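CRISPR system CMR subunit Cmr7 1 (Sulfolobus solfataricus, PDB 2X5Q) is a subunit, possibly dimeric, of the CMR ribonucleoprotein complex, which takes part in CRISPR antiviral defence guided by crRNA. Local coordinates at residues K177-R180 and D181-I185. Sequence-based numbering, arbitrary orientation.
Sequences KLYR and DVEEI
Lys177 and Asp181, one helical turn apart, form an i to i+4 salt bridge: Lys177 NZ lies 2.7 Å from Asp181 OD1, met on the syn side and 16° out of the carboxylate plane, with a weak second bond of 3.1 Å from NZ to Asp181 OD2. Bends at chi2 and chi4 turn the lysine chain toward the acid, bringing Lys177 CE to 3.4 Å from Asp181 OD1. Second partners hold both groups: NZ also donates to Lys51 O, and OD2 of the buried Asp181 accepts from Leu53 N, so the pair ties the helix to the start of strand 52-60. Tyr179 and Glu183 run alongside each other; Glu183 CB sits over one ring face, Glu183 CG is 4.1 Å from Tyr179 OH, and the ring and carboxylate planes differ by 20°. The hydroxyl itself hydrogen-bonds Arg148 O, on helix 148-162, which Val182 also packs against through Val155 and Leu159. The backbone bonds are regular, among them Asp181 N to Lys177 O and Glu184 N to Arg180 O, both 2.8 Å. These are the i to i+4 pairings of an alpha helix, here the last turns of helix 172-185, packed against helix 148-162 and, through Leu178 and Ile185, strand 52-60.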
loop_
_atom_site.group_PDB
_atom_site.type_symbol
_atom_site.label_atom_id
_atom_site.label_comp_id
_atom_site.label_asym_id
_atom_site.label_seq_id
_atom_site.Cartn_x
_atom_site.Cartn_y
_atom_site.Cartn_z
ATOM N N LYS A 177 18.743 26.569 2.357
ATOM C CA LYS A 177 18.173 25.731 1.295
ATOM C C LYS A 177 17.602 24.436 1.868
ATOM O O LYS A 177 16.487 24.047 1.510
ATOM C CB LYS A 177 19.215 25.417 0.204
ATOM C CG LYS A 177 18.735 24.470 -0.906
ATOM C CD LYS A 177 17.434 24.939 -1.549
ATOM C CE LYS A 177 17.093 24.157 -2.810
ATOM N NZ LYS A 177 17.135 22.683 -2.612
ATOM N N LEU A 178 18.366 23.786 2.750
ATOM C CA LEU A 178 17.939 22.574 3.446
ATOM C C LEU A 178 16.671 22.821 4.267
ATOM O O LEU A 178 15.745 22.008 4.235
ATOM C CB LEU A 178 19.065 22.021 4.346
ATOM C CG LEU A 178 18.812 20.684 5.065
ATOM C CD1 LEU A 178 18.574 19.518 4.069
ATOM C CD2 LEU A 178 19.950 20.324 6.014
ATOM N N TYR A 179 16.613 23.938 4.983
ATOM C CA TYR A 179 15.382 24.314 5.678
ATOM C C TYR A 179 14.213 24.491 4.706
ATOM O O TYR A 179 13.115 23.990 4.956
ATOM C CB TYR A 179 15.526 25.603 6.492
ATOM C CG TYR A 179 14.161 26.083 6.919
ATOM C CD1 TYR A 179 13.476 25.425 7.933
ATOM C CD2 TYR A 179 13.507 27.118 6.244
ATOM C CE1 TYR A 179 12.205 25.814 8.313
ATOM C CE2 TYR A 179 12.210 27.519 6.618
ATOM C CZ TYR A 179 11.573 26.855 7.660
ATOM O OH TYR A 179 10.303 27.200 8.060
ATOM N N ARG A 180 14.420 25.248 3.630
ATOM C CA ARG A 180 13.362 25.416 2.647
ATOM C C ARG A 180 12.897 24.061 2.112
ATOM O O ARG A 180 11.693 23.796 2.082
ATOM C CB ARG A 180 13.786 26.338 1.509
ATOM C CG ARG A 180 13.892 27.798 1.941
ATOM C CD ARG A 180 13.855 28.722 0.740
ATOM N NE ARG A 180 14.948 28.484 -0.206
ATOM C CZ ARG A 180 16.199 28.922 -0.056
ATOM N NH1 ARG A 180 16.558 29.619 1.023
ATOM N NH2 ARG A 180 17.101 28.671 -1.000
ATOM N N ASP A 181 13.844 23.211 1.712
ATOM C CA ASP A 181 13.539 21.837 1.276
ATOM C C ASP A 181 12.623 21.116 2.269
ATOM O O ASP A 181 11.574 20.569 1.892
ATOM C CB ASP A 181 14.830 21.018 1.123
ATOM C CG ASP A 181 15.555 21.284 -0.184
ATOM O OD1 ASP A 181 15.132 22.180 -0.943
ATOM O OD2 ASP A 181 16.562 20.594 -0.453
ATOM N N VAL A 182 13.021 21.112 3.538
ATOM C CA VAL A 182 12.254 20.415 4.576
ATOM C C VAL A 182 10.834 20.957 4.674
ATOM O O VAL A 182 9.877 20.186 4.729
ATOM C CB VAL A 182 12.978 20.451 5.942
ATOM C CG1 VAL A 182 12.076 19.988 7.064
ATOM C CG2 VAL A 182 14.235 19.571 5.882
ATOM N N GLU A 183 10.688 22.277 4.649
ATOM C CA GLU A 183 9.374 22.883 4.741
ATOM C C GLU A 183 8.515 22.616 3.492
ATOM O O GLU A 183 7.323 22.360 3.619
ATOM C CB GLU A 183 9.494 24.390 5.023
ATOM C CG GLU A 183 8.161 25.096 5.257
ATOM C CD GLU A 183 7.244 24.385 6.248
ATOM O OE1 GLU A 183 7.731 23.636 7.130
ATOM O OE2 GLU A 183 6.021 24.573 6.133
ATOM N N GLU A 184 9.138 22.633 2.311
ATOM C CA GLU A 184 8.459 22.336 1.041
ATOM C C GLU A 184 7.961 20.907 0.949
ATOM O O GLU A 184 6.834 20.651 0.541
ATOM C CB GLU A 184 9.399 22.548 -0.156
ATOM C CG GLU A 184 9.596 23.979 -0.586
ATOM C CD GLU A 184 10.796 24.176 -1.530
ATOM O OE1 GLU A 184 11.537 23.198 -1.849
ATOM O OE2 GLU A 184 11.019 25.336 -1.934
ATOM N N ILE A 185 8.841 19.973 1.275
ATOM C CA ILE A 185 8.625 18.567 0.953
ATOM C C ILE A 185 7.709 17.816 1.904
ATOM O O ILE A 185 6.854 17.071 1.462
ATOM C CB ILE A 185 9.980 17.800 0.902
ATOM C CG1 ILE A 185 10.838 18.321 -0.246
ATOM C CG2 ILE A 185 9.771 16.297 0.749
ATOM C CD1 ILE A 185 12.296 17.986 -0.047
#